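Local coordinates for lipoprotein (Bacillus anthracis, PDB 4JG9), which is of unknown function but is probably a membrane-tethered lipoprotein, built as an all-beta domain of the DUF4871 family that is paired in its crystal assembly, at residues L47-D52 / V156-V161; I107-K110 / T115-P118; N40-F45 / P128-S133; I90-L95 / D167-T172; W55-S60 / P67-E72. One frame throughout, in Å; residues are numbered along the deposited sequence.

How the contacts relate
From the N terminus, residues 40-45 meet 128-133 in contact 3, and 47-52 meet 156-161 in contact 1; the segments of these two contacts alternate along the chain, so their loops cross. Contact 5 (55-60 with 67-72) is a local closure nested inside both. Contact 4 (90-95 with 167-172) starts within those loops and ends beyond them, crossing each, and links the two antiparallel sheets through their facing side chains. Contact 2 (107-110 with 115-118) is a short hairpin nested inside contacts 1, 3 and 4. The N-terminal segment is thereby laid over the sheet of strands 102-110 and 153-161, and contacts 2 and 3 also touch the second subunit.

Contact 1 (L47-D52 / V156-V161); sequences LSVLKD and VLNIYV
Val49 and Asn158 bring the two backbones to 7.7 Å between their CA atoms, too far for main-chain pairing, so a short 3-10 turn is set against a strand through side chains. The turn is defined by i to i+3 bonds, among them Leu50 N to Leu47 O at 2.7 Å, and it directs Val49 at the sheet. Val49 and Asn158 approach from opposite directions. The methyl CG2, held between the backbone N and carbonyl carbon of Val49, comes to 3.5 Å from Asn158 OD1 and 3.8 Å from Asn158 CG, an apolar group resting on an amide. The second methyl, CG1, lies 3.9 Å from Tyr160 OH, so one methyl meets Asn158 and the other Tyr160, neighbours on the same face of the strand. Leu50 makes the remaining touch, its CD2 packing at 4.0 Å on Val156 CG1. The amide of Asn158 is buried but has polar partners at both ends: with CG anti to the carbonyl carbon (chi1 -55°), OD1 accepts from Gln168 NE2 and ND2 donates to Ile107 O. Gln168 NE2 also bonds to Val49 O, so one side-chain amide ties the turn and the strand together and probably fixes the rotation of the Asn158 amide. The 160 Å² buried here combines the Val49 contacts with the apolar Leu50-Val156 pair. Strand 153-161 runs antiparallel between strands 102-110 and 164-173; the turn covers the sheet face that carries Val156, Asn158 and Tyr160, while Leu157 and Ile159 face the other way, onto Trp92 of strand 88-94.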
# COMPACT_ATOMS: atom_id res chain seq x y z
N LEU A 47 9.05 1.72 -12.95
CA LEU A 47 9.30 3.15 -13.03
C LEU A 47 9.26 3.65 -14.47
O LEU A 47 8.99 4.81 -14.72
CB LEU A 47 10.61 3.51 -12.36
CG LEU A 47 10.49 3.75 -10.86
CD1 LEU A 47 11.83 4.15 -10.27
CD2 LEU A 47 9.46 4.83 -10.60
N SER A 48 9.57 2.78 -15.41
CA SER A 48 9.64 3.22 -16.80
C SER A 48 8.36 3.91 -17.28
O SER A 48 8.41 4.62 -18.28
CB SER A 48 9.99 2.06 -17.73
OG SER A 48 9.03 1.02 -17.65
N VAL A 49 7.23 3.70 -16.60
CA VAL A 49 6.00 4.39 -16.99
C VAL A 49 6.13 5.90 -16.82
O VAL A 49 5.35 6.66 -17.38
CB VAL A 49 4.74 3.93 -16.23
CG1 VAL A 49 4.39 2.50 -16.60
CG2 VAL A 49 4.91 4.08 -14.73
N LEU A 50 7.11 6.33 -16.03
CA LEU A 50 7.35 7.76 -15.83
C LEU A 50 8.05 8.43 -17.01
O LEU A 50 8.10 9.66 -17.07
CB LEU A 50 8.21 7.99 -14.59
CG LEU A 50 7.62 7.64 -13.23
CD1 LEU A 50 8.61 7.99 -12.13
CD2 LEU A 50 6.30 8.35 -13.03
N LYS A 51 8.59 7.63 -17.92
CA LYS A 51 9.53 8.13 -18.94
C LYS A 51 9.06 9.32 -19.78
O LYS A 51 9.79 10.30 -19.96
CB LYS A 51 10.03 6.99 -19.84
CG LYS A 51 8.94 6.41 -20.76
CD LYS A 51 9.45 5.29 -21.66
CE LYS A 51 8.36 4.84 -22.63
NZ LYS A 51 8.87 4.02 -23.77
N ASP A 52 7.82 9.27 -20.25
CA ASP A 52 7.34 10.29 -21.18
C ASP A 52 6.24 11.14 -20.59
O ASP A 52 5.49 11.78 -21.32
CB ASP A 52 6.81 9.62 -22.45
CG ASP A 52 7.89 8.88 -23.19
OD1 ASP A 52 8.98 9.47 -23.41
OD2 ASP A 52 7.65 7.71 -23.54
N VAL A 156 0.83 11.92 -11.12
CA VAL A 156 0.50 11.09 -12.27
C VAL A 156 -0.27 9.86 -11.79
O VAL A 156 0.08 9.24 -10.77
CB VAL A 156 1.73 10.69 -13.10
CG1 VAL A 156 2.72 9.86 -12.26
CG2 VAL A 156 1.31 9.93 -14.37
N LEU A 157 -1.33 9.52 -12.51
CA LEU A 157 -2.13 8.35 -12.17
C LEU A 157 -1.89 7.24 -13.18
O LEU A 157 -2.33 7.33 -14.32
CB LEU A 157 -3.60 8.74 -12.17
CG LEU A 157 -4.23 9.20 -10.86
CD1 LEU A 157 -3.35 10.16 -10.13
CD2 LEU A 157 -5.58 9.86 -11.16
N ASN A 158 -1.18 6.18 -12.76
CA ASN A 158 -0.92 5.05 -13.65
C ASN A 158 -2.01 3.99 -13.50
O ASN A 158 -2.29 3.54 -12.39
CB ASN A 158 0.44 4.44 -13.37
CG ASN A 158 1.55 5.45 -13.45
OD1 ASN A 158 1.93 5.87 -14.55
ND2 ASN A 158 2.06 5.88 -12.29
N ILE A 159 -2.64 3.63 -14.61
CA ILE A 159 -3.84 2.81 -14.56
C ILE A 159 -3.59 1.43 -15.18
O ILE A 159 -3.03 1.32 -16.27
CB ILE A 159 -5.03 3.50 -15.25
CG1 ILE A 159 -5.34 4.85 -14.59
CG2 ILE A 159 -6.27 2.63 -15.26
CD1 ILE A 159 -5.75 5.90 -15.59
N TYR A 160 -3.99 0.39 -14.45
CA TYR A 160 -3.81 -0.99 -14.88
C TYR A 160 -5.15 -1.68 -14.84
O TYR A 160 -6.01 -1.33 -14.02
CB TYR A 160 -2.81 -1.72 -13.97
CG TYR A 160 -1.46 -1.05 -13.90
CD1 TYR A 160 -0.36 -1.58 -14.58
CD2 TYR A 160 -1.29 0.13 -13.18
CE1 TYR A 160 0.88 -0.96 -14.53
CE2 TYR A 160 -0.05 0.77 -13.13
CZ TYR A 160 1.02 0.22 -13.81
OH TYR A 160 2.24 0.85 -13.75
N VAL A 161 -5.35 -2.62 -15.75
CA VAL A 161 -6.51 -3.49 -15.69
C VAL A 161 -6.01 -4.90 -15.80
O VAL A 161 -5.21 -5.23 -16.71
CB VAL A 161 -7.51 -3.19 -16.83
CG1 VAL A 161 -8.61 -4.26 -16.88
CG2 VAL A 161 -8.07 -1.79 -16.68

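Contact 2 (I107-K110 / T115-P118); sequences IALK and TPTP
Leu109 CD2 lies over the N side of the Pro116 ring, 3.6 Å from Pro116 N, while Ile107 CG2 sits beside its rim at 3.6 Å from Pro116 CB. This is the closing part of an antiparallel beta hairpin, strand 102-110 with the short, weakly bonded strand 117-118. Its evidence is one hydrogen-bonded pair: Ala108 N donates to Thr117 O at 2.9 Å, with 166° at the hydrogen and the donor nearly along the C=O axis. Thr117 N returns a bond of 2.9 Å to Ala108 O, more bent at the hydrogen (147°) but lying in the carbonyl plane. Around this pair the side chains divide between the sheet faces. Ile107 and Leu109 gather with Pro116 on one face, where Phe45 and Ala41 add further cover. Ala108 and Thr117 occupy the other; with chi1 -172° the methyl CG2 falls between the backbone N and carbonyl carbon of Thr117, 3.6 Å from Ala108 O. The hydroxyl itself serves the assembly, bonding to Asn40 N of the second subunit. Ala108 O has one more partner besides the amide: the CA-H of Pro116 approaches it, with Pro116 CA at 3.4 Å.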
# COMPACT_ATOMS: atom_id res chain seq x y z
N ILE A 107 -1.98 3.39 -9.50
CA ILE A 107 -0.74 3.62 -8.78
C ILE A 107 -0.27 5.04 -9.05
O ILE A 107 0.04 5.39 -10.19
CB ILE A 107 0.34 2.66 -9.26
CG1 ILE A 107 -0.12 1.20 -9.08
CG2 ILE A 107 1.65 2.92 -8.54
CD1 ILE A 107 0.96 0.18 -9.38
N ALA A 108 -0.19 5.85 -8.00
CA ALA A 108 0.10 7.28 -8.14
C ALA A 108 1.52 7.64 -7.73
O ALA A 108 2.11 7.01 -6.83
CB ALA A 108 -0.89 8.09 -7.33
N LEU A 109 2.09 8.62 -8.42
CA LEU A 109 3.36 9.19 -8.01
C LEU A 109 3.32 10.70 -8.12
O LEU A 109 2.83 11.25 -9.12
CB LEU A 109 4.52 8.66 -8.85
CG LEU A 109 4.85 7.19 -8.59
CD1 LEU A 109 4.32 6.32 -9.71
CD2 LEU A 109 6.35 7.00 -8.38
N LYS A 110 3.83 11.37 -7.11
CA LYS A 110 3.91 12.81 -7.15
C LYS A 110 5.03 13.21 -8.09
O LYS A 110 5.95 12.43 -8.36
CB LYS A 110 4.18 13.37 -5.75
CG LYS A 110 3.86 14.85 -5.63
CD LYS A 110 4.01 15.34 -4.22
CE LYS A 110 3.59 16.80 -4.17
NZ LYS A 110 3.74 17.39 -2.82
N THR A 115 8.50 7.21 -5.49
CA THR A 115 7.81 6.43 -4.46
C THR A 115 6.32 6.29 -4.79
O THR A 115 5.55 7.21 -4.58
CB THR A 115 7.94 7.12 -3.11
OG1 THR A 115 9.29 7.52 -2.91
CG2 THR A 115 7.53 6.18 -2.02
N PRO A 116 5.92 5.12 -5.30
CA PRO A 116 4.52 4.92 -5.69
C PRO A 116 3.63 4.77 -4.46
O PRO A 116 4.10 4.40 -3.39
CB PRO A 116 4.56 3.60 -6.46
CG PRO A 116 5.74 2.87 -5.90
CD PRO A 116 6.76 3.94 -5.58
N THR A 117 2.37 5.13 -4.61
CA THR A 117 1.43 5.02 -3.52
C THR A 117 0.06 4.71 -4.06
O THR A 117 -0.25 5.03 -5.19
CB THR A 117 1.38 6.32 -2.70
OG1 THR A 117 0.59 6.12 -1.52
CG2 THR A 117 0.77 7.44 -3.50
N PRO A 118 -0.74 4.04 -3.25
CA PRO A 118 -2.12 3.77 -3.60
C PRO A 118 -2.98 4.95 -3.20
O PRO A 118 -2.63 5.64 -2.25
CB PRO A 118 -2.47 2.56 -2.74
CG PRO A 118 -1.55 2.66 -1.58
CD PRO A 118 -0.28 3.21 -2.13

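Contact 3 (N40-F45 / P128-S133); sequences NAPSFF and PTWTTS
Pro42 sets the CG-CD side of its tilted ring on one face of the Trp130 indole, and nearly all the tight packing is here. Pro42 CD stands 3.5 Å from the centroid of the six-membered ring and only 1° off its normal, the geometry of a CH-pi contact, while Pro42 CG is 3.7 Å from Trp130 CD2, toward the ring fusion. Pro118 covers the opposite face, its CD 3.6 Å from Trp130 CH2, and so the indole is sandwiched between two prolines. This is where the irregular N-terminal segment crosses the sheet, beside strand 102-110, to which Trp130 is joined by backbone bonds with Ile106. The segment then folds into a type I turn closed by Phe45 N to Pro42 O at 3.0 Å; within it Pro42 CB sits over one face of the Phe44 ring, near the rim. Beyond the proline the contact slackens: Asn40 O reaches only 3.9 Å from Trp130 CZ2, obliquely, and Ala41 CA 4.2 Å from CH2 of the same ring. Ser43, at the exposed corner of the turn, does not touch the indole and has a backbone hydrogen bond to the second subunit. Pro128 O accepts a bond from Trp130 NE1 of the second subunit.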
# COMPACT_ATOMS: atom_id res chain seq x y z
N ASN A 40 7.51 -0.78 -0.87
CA ASN A 40 7.13 -1.83 -1.80
C ASN A 40 6.07 -1.33 -2.78
O ASN A 40 5.32 -0.40 -2.48
CB ASN A 40 6.59 -3.05 -1.06
CG ASN A 40 7.68 -3.92 -0.48
OD1 ASN A 40 8.69 -4.16 -1.15
ND2 ASN A 40 7.50 -4.38 0.76
N ALA A 41 6.01 -1.96 -3.94
CA ALA A 41 5.02 -1.63 -4.94
C ALA A 41 4.56 -2.95 -5.56
O ALA A 41 5.21 -3.98 -5.40
CB ALA A 41 5.63 -0.72 -6.00
N PRO A 42 3.42 -2.93 -6.26
CA PRO A 42 3.00 -4.16 -6.95
C PRO A 42 4.05 -4.59 -7.98
O PRO A 42 4.73 -3.74 -8.55
CB PRO A 42 1.70 -3.75 -7.64
CG PRO A 42 1.17 -2.63 -6.79
CD PRO A 42 2.40 -1.88 -6.32
N SER A 43 4.18 -5.89 -8.21
CA SER A 43 5.20 -6.37 -9.14
C SER A 43 4.97 -5.91 -10.58
O SER A 43 5.90 -5.94 -11.38
CB SER A 43 5.28 -7.88 -9.10
OG SER A 43 4.11 -8.44 -9.65
N PHE A 44 3.75 -5.52 -10.92
CA PHE A 44 3.45 -5.06 -12.28
C PHE A 44 3.76 -3.59 -12.47
O PHE A 44 3.61 -3.06 -13.56
CB PHE A 44 2.01 -5.40 -12.72
CG PHE A 44 0.95 -4.94 -11.76
CD1 PHE A 44 0.42 -3.65 -11.83
CD2 PHE A 44 0.46 -5.81 -10.78
CE1 PHE A 44 -0.58 -3.23 -10.94
CE2 PHE A 44 -0.54 -5.41 -9.89
CZ PHE A 44 -1.06 -4.11 -9.97
N PHE A 45 4.24 -2.94 -11.42
CA PHE A 45 4.60 -1.54 -11.55
C PHE A 45 6.08 -1.37 -11.81
O PHE A 45 6.91 -1.91 -11.09
CB PHE A 45 4.23 -0.75 -10.31
CG PHE A 45 4.83 0.62 -10.29
CD1 PHE A 45 4.27 1.65 -11.01
CD2 PHE A 45 5.99 0.87 -9.58
CE1 PHE A 45 4.82 2.91 -11.00
CE2 PHE A 45 6.55 2.13 -9.57
CZ PHE A 45 5.97 3.15 -10.29
N PRO A 128 -5.47 2.51 2.43
CA PRO A 128 -5.40 2.80 1.00
C PRO A 128 -5.09 1.53 0.20
O PRO A 128 -4.19 0.76 0.57
CB PRO A 128 -4.23 3.79 0.91
CG PRO A 128 -3.38 3.49 2.09
CD PRO A 128 -4.29 2.97 3.17
N THR A 129 -5.84 1.30 -0.88
CA THR A 129 -5.66 0.09 -1.69
C THR A 129 -5.26 0.43 -3.12
O THR A 129 -5.65 1.47 -3.66
CB THR A 129 -6.92 -0.77 -1.71
OG1 THR A 129 -8.06 0.06 -2.01
CG2 THR A 129 -7.13 -1.43 -0.34
N TRP A 130 -4.50 -0.47 -3.74
CA TRP A 130 -4.00 -0.29 -5.10
C TRP A 130 -5.12 -0.54 -6.10
O TRP A 130 -5.18 0.09 -7.16
CB TRP A 130 -2.89 -1.30 -5.43
CG TRP A 130 -1.74 -1.35 -4.45
CD1 TRP A 130 -1.55 -2.26 -3.45
CD2 TRP A 130 -0.61 -0.47 -4.42
NE1 TRP A 130 -0.36 -2.00 -2.79
CE2 TRP A 130 0.22 -0.90 -3.36
CE3 TRP A 130 -0.22 0.64 -5.18
CZ2 TRP A 130 1.43 -0.25 -3.04
CZ3 TRP A 130 0.98 1.29 -4.85
CH2 TRP A 130 1.78 0.83 -3.78
N THR A 131 -5.99 -1.49 -5.74
CA THR A 131 -6.86 -2.14 -6.71
C THR A 131 -8.31 -2.23 -6.25
O THR A 131 -8.58 -2.52 -5.08
CB THR A 131 -6.31 -3.56 -6.98
OG1 THR A 131 -4.96 -3.46 -7.44
CG2 THR A 131 -7.16 -4.32 -8.00
N THR A 132 -9.25 -2.03 -7.16
CA THR A 132 -10.66 -2.15 -6.81
C THR A 132 -10.97 -3.59 -6.45
O THR A 132 -10.29 -4.50 -6.92
CB THR A 132 -11.57 -1.76 -7.97
OG1 THR A 132 -11.31 -2.63 -9.09
CG2 THR A 132 -11.32 -0.30 -8.36
N SER A 133 -11.98 -3.82 -5.61
CA SER A 133 -12.35 -5.20 -5.30
C SER A 133 -13.20 -5.76 -6.41
O SER A 133 -13.32 -6.98 -6.58
CB SER A 133 -13.10 -5.34 -3.97
OG SER A 133 -14.31 -4.63 -3.99

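Contact 4 (I90-L95 / D167-T172); sequences IMWYFL and DQFVIT
Trp92 and Phe169 carry the whole contact through their rings. Their CA atoms are 13.2 Å apart, a spacing bridged by two large side chains approaching from opposite directions. Trp92 CH2 meets Phe169 CZ at 3.8 Å, and Trp92 CZ3 lies 4.1 Å from Phe169 CE2. With the ring planes at 42° and centroids 5.9 Å apart, the pair is oblique, neither a stack nor an edge-to-face arrangement. Phe169 CB points toward the other segment, and chi1 64° places CG between the backbone N and the carbonyl carbon. Elsewhere on its rim, the Trp92 indole has Ile90 O in plane at its edge. Polar interactions belong to the individual segments. At the start of segment 167-172, Asp167 OD1 accepts Gln168 N at 2.7 Å on its anti side, 16° out of the carboxylate plane, while OD2 of the same group forms a salt bridge with Lys74. The ring pair joins the two antiparallel sheets across the core, as in a beta sandwich: Trp92 of strand 88-94 is flanked by Ile75 and Met77 of strand 75-78 and Leu145 and Met147 of strand 142-147, whereas Phe169 of strand 164-173 leans on Ile159 of strand 153-161.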
# COMPACT_ATOMS: atom_id res chain seq x y z
N ILE A 90 -15.14 10.20 -6.49
CA ILE A 90 -15.14 10.75 -7.83
C ILE A 90 -15.58 9.72 -8.85
O ILE A 90 -15.12 8.58 -8.85
CB ILE A 90 -13.76 11.32 -8.20
CG1 ILE A 90 -13.44 12.47 -7.24
CG2 ILE A 90 -13.76 11.83 -9.64
CD1 ILE A 90 -12.12 13.16 -7.45
N MSE A 91 -16.52 10.12 -9.69
CA MSE A 91 -17.03 9.21 -10.68
C MSE A 91 -16.01 8.98 -11.81
O MSE A 91 -15.46 9.93 -12.38
CB MSE A 91 -18.38 9.69 -11.21
CG MSE A 91 -19.57 9.05 -10.46
SE MSE A 91 -19.87 7.25 -11.17
CE MSE A 91 -19.39 7.79 -12.97
N TRP A 92 -15.73 7.71 -12.08
CA TRP A 92 -14.84 7.35 -13.18
C TRP A 92 -15.64 6.84 -14.36
O TRP A 92 -16.71 6.23 -14.18
CB TRP A 92 -13.82 6.32 -12.73
CG TRP A 92 -12.69 6.95 -12.00
CD1 TRP A 92 -12.75 7.57 -10.78
CD2 TRP A 92 -11.32 7.02 -12.42
NE1 TRP A 92 -11.50 8.04 -10.42
CE2 TRP A 92 -10.61 7.71 -11.40
CE3 TRP A 92 -10.63 6.57 -13.55
CZ2 TRP A 92 -9.23 7.95 -11.49
CZ3 TRP A 92 -9.26 6.82 -13.63
CH2 TRP A 92 -8.58 7.51 -12.60
N TYR A 93 -15.14 7.11 -15.57
CA TYR A 93 -15.86 6.77 -16.79
C TYR A 93 -15.00 5.95 -17.73
O TYR A 93 -13.87 6.34 -18.06
CB TYR A 93 -16.32 8.06 -17.50
CG TYR A 93 -17.28 8.90 -16.71
CD1 TYR A 93 -16.81 9.83 -15.78
CD2 TYR A 93 -18.65 8.79 -16.89
CE1 TYR A 93 -17.69 10.63 -15.06
CE2 TYR A 93 -19.54 9.58 -16.16
CZ TYR A 93 -19.05 10.50 -15.25
OH TYR A 93 -19.93 11.28 -14.53
N PHE A 94 -15.56 4.83 -18.20
CA PHE A 94 -14.85 3.91 -19.08
C PHE A 94 -15.33 4.08 -20.50
O PHE A 94 -16.25 3.38 -20.94
CB PHE A 94 -15.02 2.48 -18.59
CG PHE A 94 -14.68 2.32 -17.14
CD1 PHE A 94 -13.36 2.39 -16.72
CD2 PHE A 94 -15.67 2.15 -16.19
CE1 PHE A 94 -13.04 2.28 -15.39
CE2 PHE A 94 -15.36 2.04 -14.87
CZ PHE A 94 -14.04 2.10 -14.46
N LEU A 95 -14.70 5.02 -21.21
CA LEU A 95 -15.12 5.47 -22.52
C LEU A 95 -14.78 4.47 -23.60
O LEU A 95 -15.48 4.37 -24.61
CB LEU A 95 -14.46 6.82 -22.84
CG LEU A 95 -14.48 7.84 -21.69
CD1 LEU A 95 -13.64 9.05 -22.03
CD2 LEU A 95 -15.92 8.27 -21.39
N ASP A 167 -3.28 2.96 -19.19
CA ASP A 167 -2.91 4.32 -19.53
C ASP A 167 -2.49 5.09 -18.29
O ASP A 167 -2.38 4.53 -17.19
CB ASP A 167 -4.06 5.03 -20.25
CG ASP A 167 -3.56 5.93 -21.38
OD1 ASP A 167 -2.47 6.52 -21.21
OD2 ASP A 167 -4.23 6.00 -22.45
N GLN A 168 -2.25 6.39 -18.48
CA GLN A 168 -1.85 7.26 -17.38
C GLN A 168 -2.26 8.69 -17.68
O GLN A 168 -2.40 9.07 -18.84
CB GLN A 168 -0.33 7.18 -17.18
CG GLN A 168 0.47 7.91 -18.25
CD GLN A 168 1.97 7.63 -18.17
OE1 GLN A 168 2.72 8.01 -19.06
NE2 GLN A 168 2.39 6.91 -17.13
N PHE A 169 -2.50 9.49 -16.64
CA PHE A 169 -2.68 10.92 -16.84
C PHE A 169 -2.39 11.70 -15.56
O PHE A 169 -2.32 11.13 -14.48
CB PHE A 169 -4.05 11.27 -17.45
CG PHE A 169 -5.22 10.93 -16.59
CD1 PHE A 169 -5.74 11.85 -15.68
CD2 PHE A 169 -5.83 9.70 -16.70
CE1 PHE A 169 -6.83 11.53 -14.88
CE2 PHE A 169 -6.92 9.37 -15.90
CZ PHE A 169 -7.41 10.29 -14.99
N VAL A 170 -2.19 13.01 -15.70
CA VAL A 170 -1.77 13.85 -14.60
C VAL A 170 -2.92 14.70 -14.06
O VAL A 170 -3.68 15.28 -14.83
CB VAL A 170 -0.59 14.75 -15.02
CG1 VAL A 170 -0.27 15.78 -13.96
CG2 VAL A 170 0.64 13.91 -15.31
N ILE A 171 -3.03 14.77 -12.74
CA ILE A 171 -4.06 15.59 -12.12
C ILE A 171 -3.41 16.54 -11.14
O ILE A 171 -2.23 16.40 -10.82
CB ILE A 171 -5.12 14.71 -11.39
CG1 ILE A 171 -4.45 13.85 -10.32
CG2 ILE A 171 -5.84 13.80 -12.37
CD1 ILE A 171 -4.91 14.16 -8.95
N THR A 172 -4.18 17.53 -10.69
CA THR A 172 -3.69 18.51 -9.73
C THR A 172 -4.39 18.33 -8.40
O THR A 172 -5.62 18.23 -8.35
CB THR A 172 -3.95 19.94 -10.20
OG1 THR A 172 -3.39 20.12 -11.50
CG2 THR A 172 -3.34 20.94 -9.24

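Contact 5 (W55-S60 / P67-E72); sequences WEETPS and PLKGIE
Lys69 NZ is gripped by two oxygens of the opposing segment: Thr58 O at 2.6 Å, nearly in line with its C=O bond (162°), and Ser60 OG at 2.9 Å. The bonds close the entrance to an antiparallel beta hairpin, strands 60-63 and 66-69, at one border of its sheet. The lysine runs extended as far as CE and then bends at its last torsion (chi4 -58°), swinging the ammonium back over the approaching 57-60 segment. Glu57 crosses the lysine at about a right angle, with OE1 3.3 Å from Lys69 CE but 3.8 Å from Lys69 NZ, a long salt bridge that probably adds only modest electrostatic support. Ser60 OG is held a second time by Asp79 OD2, so the hydroxyl relays between lysine and carboxylate. Thr58 turns its CB toward segment 67-72 and rests CG2 3.4 Å from Gly70 O; its hydroxyl bonds to Val170 O of the second sheet. Gly70, with a positive phi of 146°, takes backbone angles normally open to glycine, where the chain bends out of the sheet. Along the hairpin, Ser60 CA lies 3.3 Å from Leu68 O in a CA-H...O contact.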
# COMPACT_ATOMS: atom_id res chain seq x y z
N TRP A 55 4.52 16.71 -17.36
CA TRP A 55 4.08 17.13 -16.05
C TRP A 55 3.29 18.41 -16.07
O TRP A 55 3.73 19.45 -15.61
CB TRP A 55 5.25 17.18 -15.08
CG TRP A 55 5.61 15.82 -14.59
CD1 TRP A 55 6.59 15.02 -15.07
CD2 TRP A 55 4.96 15.08 -13.56
NE1 TRP A 55 6.61 13.83 -14.39
CE2 TRP A 55 5.61 13.85 -13.45
CE3 TRP A 55 3.89 15.35 -12.70
CZ2 TRP A 55 5.23 12.89 -12.54
CZ3 TRP A 55 3.52 14.40 -11.80
CH2 TRP A 55 4.19 13.19 -11.72
N GLU A 56 2.09 18.30 -16.61
CA GLU A 56 1.15 19.38 -16.68
C GLU A 56 -0.22 18.76 -16.46
O GLU A 56 -0.45 17.63 -16.86
CB GLU A 56 1.22 20.02 -18.06
CG GLU A 56 0.47 21.33 -18.19
CD GLU A 56 0.64 21.95 -19.56
OE1 GLU A 56 1.68 21.70 -20.20
OE2 GLU A 56 -0.25 22.69 -19.99
N GLU A 57 -1.12 19.50 -15.84
CA GLU A 57 -2.47 19.00 -15.60
C GLU A 57 -3.11 18.63 -16.92
O GLU A 57 -2.99 19.37 -17.90
CB GLU A 57 -3.31 20.07 -14.91
CG GLU A 57 -4.75 19.67 -14.68
CD GLU A 57 -5.57 20.77 -14.04
OE1 GLU A 57 -6.32 20.49 -13.08
OE2 GLU A 57 -5.48 21.93 -14.51
N THR A 58 -3.74 17.46 -16.97
CA THR A 58 -4.47 17.01 -18.16
C THR A 58 -5.65 17.96 -18.41
O THR A 58 -6.38 18.30 -17.48
CB THR A 58 -4.99 15.58 -17.98
OG1 THR A 58 -3.89 14.68 -17.87
CG2 THR A 58 -5.81 15.16 -19.16
N PRO A 59 -5.80 18.44 -19.65
CA PRO A 59 -6.88 19.40 -19.91
C PRO A 59 -8.27 18.77 -19.80
O PRO A 59 -8.45 17.58 -20.08
CB PRO A 59 -6.62 19.85 -21.35
CG PRO A 59 -5.82 18.76 -21.96
CD PRO A 59 -4.97 18.20 -20.84
N SER A 60 -9.25 19.56 -19.37
CA SER A 60 -10.63 19.08 -19.29
C SER A 60 -11.26 19.04 -20.68
O SER A 60 -10.92 19.84 -21.55
CB SER A 60 -11.46 19.99 -18.39
OG SER A 60 -10.93 20.07 -17.09
N PRO A 67 -18.06 17.92 -17.76
CA PRO A 67 -16.60 18.03 -17.76
C PRO A 67 -15.88 16.77 -17.27
O PRO A 67 -16.27 16.18 -16.28
CB PRO A 67 -16.33 19.20 -16.82
CG PRO A 67 -17.54 19.30 -15.97
CD PRO A 67 -18.68 18.86 -16.82
N LEU A 68 -14.83 16.39 -17.98
CA LEU A 68 -14.08 15.18 -17.69
C LEU A 68 -12.58 15.41 -17.75
O LEU A 68 -12.11 16.26 -18.50
CB LEU A 68 -14.45 14.09 -18.68
CG LEU A 68 -15.35 12.95 -18.24
CD1 LEU A 68 -16.49 13.43 -17.37
CD2 LEU A 68 -15.88 12.20 -19.45
N LYS A 69 -11.83 14.65 -16.97
CA LYS A 69 -10.38 14.69 -17.04
C LYS A 69 -9.81 13.31 -17.29
O LYS A 69 -10.16 12.35 -16.62
CB LYS A 69 -9.78 15.29 -15.78
CG LYS A 69 -9.60 16.79 -15.86
CD LYS A 69 -8.59 17.29 -14.86
CE LYS A 69 -8.60 18.80 -14.80
NZ LYS A 69 -8.31 19.42 -16.12
N GLY A 70 -8.91 13.21 -18.25
CA GLY A 70 -8.28 11.95 -18.56
C GLY A 70 -7.99 11.83 -20.04
O GLY A 70 -7.70 12.82 -20.70
N ILE A 71 -8.08 10.61 -20.55
CA ILE A 71 -7.77 10.33 -21.94
C ILE A 71 -9.07 10.14 -22.70
O ILE A 71 -9.86 9.25 -22.39
CB ILE A 71 -6.93 9.05 -22.08
CG1 ILE A 71 -5.85 8.98 -20.98
CG2 ILE A 71 -6.33 8.96 -23.47
CD1 ILE A 71 -4.87 10.15 -21.02
N GLU A 72 -9.28 10.98 -23.71
CA GLU A 72 -10.50 10.94 -24.50
C GLU A 72 -10.67 9.59 -25.17
O GLU A 72 -9.70 9.01 -25.67
CB GLU A 72 -10.51 12.07 -25.53
CG GLU A 72 -10.72 13.44 -24.92
CD GLU A 72 -10.84 14.56 -25.96
OE1 GLU A 72 -11.77 14.50 -26.80
OE2 GLU A 72 -10.02 15.50 -25.90